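Local coordinates for fructose-bisphosphate aldolase (Thermus caldophilus, PDB 2FJK), which is a class II fructose-bisphosphate aldolase, a TIM-barrel protein seen here with 1,3-dihydroxyacetonephosphate in its pocket, at residues 77-82 with 86-91. Sequence-based numbering, arbitrary orientation.
Sequences VHLDHG and ESVLKA. With 13P (1,3-dihydroxyacetonephosphate), chain E.
Asp80 OD1 accepts a hydrogen bond of 3.1 Å from O3 of 1,3-dihydroxyacetonephosphate and has a second, weak one from His208 NE2, so one sound bond and one weak bond meet on the same carboxylate oxygen. OD1 also stands 3.6 Å above the plane of the His81 ring, offset toward its rim. Asp80 looks into the pocket, while its neighbour Leu79 turns to the helix that follows. CG of Leu79 lies anti to the backbone N (chi1 165°), which carries the branch out to helix 85-93. There a single methyl, CD2, does the touching: it lies 3.9 Å from Val88 CG2 and 4.0 Å from Ala91 CB, with Ser87 OG at its flank. The Leu79 and Val88 side chains cross at about a right angle. Gly82 closes the other end of the contact, its CA 4.1 Å from Ser87 OG; that hydroxyl sits among apolar neighbours and is satisfied by a hydrogen bond with Glu50. Met53 of helix 50-68 packs on Leu79, Val99 of strand 98-101 on Val88 and Ala91, and Phe96 on both Leu79 and Ala91. Across the two segments the contact is buried and mostly apolar, with no hydrogen bond between them. It is one strand-loop-helix step of the TIM barrel, where the loop after strand 75-78 supplies Asp80 and His81 to the ligand pocket and helix 85-93 packs on Leu79 and Gly82 of that loop.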
loop_
_atom_site.group_PDB
_atom_site.type_symbol
_atom_site.label_atom_id
_atom_site.label_comp_id
_atom_site.label_asym_id
_atom_site.label_seq_id
_atom_site.Cartn_x
_atom_site.Cartn_y
_atom_site.Cartn_z
ATOM N N VAL A 77 -0.843 10.246 12.695
ATOM C CA VAL A 77 -1.702 10.924 11.730
ATOM C C VAL A 77 -3.044 11.217 12.432
ATOM O O VAL A 77 -3.833 10.303 12.674
ATOM C CB VAL A 77 -1.909 10.033 10.489
ATOM C CG1 VAL A 77 -2.848 10.708 9.499
ATOM C CG2 VAL A 77 -0.544 9.738 9.833
ATOM N N HIS A 78 -3.275 12.491 12.774
ATOM C CA HIS A 78 -4.490 12.923 13.484
ATOM C C HIS A 78 -5.494 13.719 12.651
ATOM O O HIS A 78 -5.108 14.488 11.772
ATOM C CB HIS A 78 -4.126 13.783 14.700
ATOM C CG HIS A 78 -3.390 13.050 15.775
ATOM N ND1 HIS A 78 -3.482 13.400 17.106
ATOM C CD2 HIS A 78 -2.537 11.999 15.722
ATOM C CE1 HIS A 78 -2.721 12.594 17.826
ATOM N NE2 HIS A 78 -2.137 11.734 17.011
ATOM N N LEU A 79 -6.780 13.554 12.965
ATOM C CA LEU A 79 -7.856 14.251 12.265
ATOM C C LEU A 79 -7.890 15.753 12.585
ATOM O O LEU A 79 -7.843 16.574 11.684
ATOM C CB LEU A 79 -9.211 13.613 12.592
ATOM C CG LEU A 79 -10.481 14.406 12.238
ATOM C CD1 LEU A 79 -10.492 14.784 10.762
ATOM C CD2 LEU A 79 -11.712 13.568 12.580
ATOM N N ASP A 80 -7.976 16.131 13.851
ATOM C CA ASP A 80 -7.989 17.563 14.172
ATOM C C ASP A 80 -9.349 18.261 13.941
ATOM O O ASP A 80 -9.766 18.522 12.804
ATOM C CB ASP A 80 -6.889 18.279 13.363
ATOM C CG ASP A 80 -6.635 19.703 13.829
ATOM O OD1 ASP A 80 -6.485 19.906 15.053
ATOM O OD2 ASP A 80 -6.569 20.614 12.973
ATOM N N HIS A 81 -10.032 18.545 15.043
ATOM C CA HIS A 81 -11.317 19.225 15.016
ATOM C C HIS A 81 -12.337 18.568 14.091
ATOM O O HIS A 81 -12.884 19.219 13.195
ATOM C CB HIS A 81 -11.110 20.688 14.614
ATOM C CG HIS A 81 -10.256 21.457 15.574
ATOM N ND1 HIS A 81 -9.240 22.295 15.165
ATOM C CD2 HIS A 81 -10.260 21.507 16.927
ATOM C CE1 HIS A 81 -8.654 22.825 16.224
ATOM N NE2 HIS A 81 -9.254 22.364 17.305
ATOM N N GLY A 82 -12.583 17.278 14.304
ATOM C CA GLY A 82 -13.566 16.578 13.500
ATOM C C GLY A 82 -14.902 17.221 13.820
ATOM O O GLY A 82 -15.167 17.541 14.977
ATOM N N GLU A 86 -19.594 10.971 11.767
ATOM C CA GLU A 86 -19.342 10.490 10.414
ATOM C C GLU A 86 -17.985 10.959 9.898
ATOM O O GLU A 86 -17.367 10.297 9.067
ATOM C CB GLU A 86 -20.442 10.979 9.469
ATOM C CG GLU A 86 -21.852 10.840 10.025
ATOM C CD GLU A 86 -22.315 12.082 10.774
ATOM O OE1 GLU A 86 -22.465 13.144 10.125
ATOM O OE2 GLU A 86 -22.530 12.000 12.005
ATOM N N SER A 87 -17.539 12.113 10.383
ATOM C CA SER A 87 -16.252 12.669 9.982
ATOM C C SER A 87 -15.159 11.809 10.591
ATOM O O SER A 87 -14.148 11.514 9.948
ATOM C CB SER A 87 -16.107 14.110 10.483
ATOM O OG SER A 87 -14.834 14.642 10.139
ATOM N N VAL A 88 -15.364 11.411 11.843
ATOM C CA VAL A 88 -14.399 10.567 12.531
ATOM C C VAL A 88 -14.367 9.188 11.868
ATOM O O VAL A 88 -13.300 8.576 11.746
ATOM C CB VAL A 88 -14.758 10.433 14.024
ATOM C CG1 VAL A 88 -13.967 9.304 14.671
ATOM C CG2 VAL A 88 -14.478 11.741 14.718
ATOM N N LEU A 89 -15.528 8.713 11.428
ATOM C CA LEU A 89 -15.611 7.414 10.775
ATOM C C LEU A 89 -14.830 7.425 9.469
ATOM O O LEU A 89 -14.209 6.424 9.105
ATOM C CB LEU A 89 -17.069 7.029 10.501
ATOM C CG LEU A 89 -17.960 6.647 11.687
ATOM C CD1 LEU A 89 -19.328 6.204 11.155
ATOM C CD2 LEU A 89 -17.319 5.506 12.497
ATOM N N LYS A 90 -14.869 8.548 8.755
ATOM C CA LYS A 90 -14.123 8.666 7.505
ATOM C C LYS A 90 -12.627 8.644 7.823
ATOM O O LYS A 90 -11.833 8.084 7.080
ATOM C CB LYS A 90 -14.482 9.971 6.767
ATOM C CG LYS A 90 -15.885 9.968 6.167
ATOM C CD LYS A 90 -16.251 11.307 5.520
ATOM C CE LYS A 90 -17.631 11.237 4.864
ATOM N NZ LYS A 90 -18.088 12.535 4.269
ATOM N N ALA A 91 -12.250 9.264 8.930
ATOM C CA ALA A 91 -10.853 9.303 9.343
ATOM C C ALA A 91 -10.361 7.891 9.722
ATOM O O ALA A 91 -9.231 7.515 9.391
ATOM C CB ALA A 91 -10.690 10.255 10.521
HETATM P P 13P E . -3.045 28.151 13.924
HETATM O O1P 13P E . -3.963 28.952 12.881
HETATM O O2P 13P E . -2.725 29.157 15.104
HETATM O O3P 13P E . -1.719 27.729 13.221
HETATM O O1 13P E . -3.859 26.860 14.427
HETATM C C1 13P E . -3.136 25.667 14.722
HETATM C C2 13P E . -4.122 24.765 15.420
HETATM O O2 13P E . -4.751 25.194 16.385
HETATM C C3 13P E . -4.346 23.331 14.943
HETATM O O3 13P E . -5.402 22.721 15.678
#